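Side-chain contact in monomethylamine corrinoid protein 1 (Methanosarcina barkeri, PDB 3EZX), which carries methyl groups on its corrinoid cofactor between the methyltransferases MtmB and MtbA in methanogenesis from methylamine: residues A[151-155]-A[156-160]. Residues are numbered along the deposited sequence; the frame is centred on the assembly and turned at random.
Sequences GSALM and TTSML
The carbonyl oxygen of M155 accepts hydrogen bonds from the first turn of the short helix 156-159, chiefly from M159 N. M159 N donates to M155 O at 2.8 Å. The donor sits almost in line with the carbonyl bond (161°), though the N-H itself is bent. S158 N adds a weak bond to M155 O at 3.0 Å. The hydroxyl of S158 also comes close, with OG 2.7 Å from M155 O. A chi1 of 66° folds OG back between the serine's own backbone N and carbonyl carbon, which turns it toward the start of the helix. D103 OD2 is a second acceptor within reach of this hydroxyl, and its one proton cannot be assigned to M155 O. D103 OD2 also accepts the backbone N of L154. D103 therefore sits between the loop and the helix start. M155 takes the N-cap position. The next bond of the helix runs from L160 N to T156 O.

The turn follows strand 147-152 of the parallel sheet in the Rossmann-like B12-binding domain. S152 and L154 form the SxL motif of this family. S152 OG is hydrogen-bonded to N3B of the cobamide. The L154 side chain turns away from the helix. It touches H105, the axial cobalt ligand by similarity, and comes within about 3 Å of the cobamide at the nearest atoms. T156 OG1 makes a weak hydrogen bond to the cofactor.

A153 CB faces the helix and rests 3.7 Å from M159 CA. The two beta carbons, A153 CB and M159 CB, form an apolar pair 4.0 Å apart. M159 CG runs anti to its own N (chi1 175°). The end of the side chain leads away from the loop, and the side chain touches P186 and W191. M155 CB lies 3.7 Å from S158 OG. Beyond CB the M155 chain leaves the helix, and the side chain touches H105.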
# COMPACT_ATOMS: atom_id res chain seq x y z
N GLY A 151 -3.53 -1.44 7.78
CA GLY A 151 -4.53 -2.10 6.94
C GLY A 151 -4.88 -1.43 5.62
O GLY A 151 -4.92 -0.21 5.51
N SER A 152 -5.14 -2.25 4.60
CA SER A 152 -5.50 -1.74 3.28
C SER A 152 -6.91 -2.15 2.87
O SER A 152 -7.44 -3.15 3.35
CB SER A 152 -4.53 -2.24 2.21
OG SER A 152 -3.33 -1.49 2.20
N ALA A 153 -7.48 -1.37 1.97
CA ALA A 153 -8.81 -1.63 1.45
C ALA A 153 -9.06 -0.65 0.30
O ALA A 153 -9.09 0.56 0.51
CB ALA A 153 -9.86 -1.46 2.54
N LEU A 154 -9.20 -1.17 -0.91
CA LEU A 154 -9.43 -0.32 -2.07
C LEU A 154 -10.88 -0.36 -2.52
O LEU A 154 -11.25 0.25 -3.52
CB LEU A 154 -8.51 -0.71 -3.22
CG LEU A 154 -7.10 -0.11 -3.12
CD1 LEU A 154 -6.41 -0.61 -1.85
CD2 LEU A 154 -6.31 -0.50 -4.34
N MET A 155 -11.69 -1.08 -1.77
CA MET A 155 -13.11 -1.18 -2.08
C MET A 155 -13.91 -0.82 -0.84
O MET A 155 -13.60 -1.28 0.26
CB MET A 155 -13.46 -2.60 -2.53
CG MET A 155 -12.73 -3.03 -3.78
SD MET A 155 -13.50 -4.48 -4.50
CE MET A 155 -13.08 -5.71 -3.27
N THR A 156 -14.92 0.02 -1.02
CA THR A 156 -15.77 0.46 0.07
C THR A 156 -16.35 -0.72 0.83
O THR A 156 -16.37 -0.73 2.07
CB THR A 156 -16.93 1.34 -0.44
OG1 THR A 156 -17.62 0.65 -1.49
CG2 THR A 156 -16.41 2.68 -0.95
N THR A 157 -16.82 -1.72 0.10
CA THR A 157 -17.41 -2.92 0.69
C THR A 157 -16.45 -3.59 1.68
O THR A 157 -16.87 -4.07 2.72
CB THR A 157 -17.80 -3.94 -0.39
OG1 THR A 157 -18.56 -3.29 -1.42
CG2 THR A 157 -18.65 -5.06 0.21
N SER A 158 -15.16 -3.61 1.34
CA SER A 158 -14.16 -4.23 2.20
C SER A 158 -13.66 -3.25 3.27
O SER A 158 -13.22 -3.66 4.34
CB SER A 158 -12.97 -4.72 1.36
OG SER A 158 -12.28 -3.63 0.77
N MET A 159 -13.73 -1.96 2.97
CA MET A 159 -13.30 -0.93 3.90
C MET A 159 -14.21 -0.84 5.12
O MET A 159 -13.76 -0.48 6.21
CB MET A 159 -13.28 0.43 3.20
CG MET A 159 -12.96 1.59 4.11
SD MET A 159 -13.52 3.15 3.40
CE MET A 159 -15.27 3.13 3.88
N LEU A 160 -15.48 -1.17 4.94
CA LEU A 160 -16.45 -1.12 6.03
C LEU A 160 -16.08 -2.10 7.13
O LEU A 160 -16.32 -1.85 8.31
CB LEU A 160 -17.85 -1.44 5.49
CG LEU A 160 -18.31 -0.48 4.38
CD1 LEU A 160 -19.70 -0.87 3.90
CD2 LEU A 160 -18.30 0.95 4.90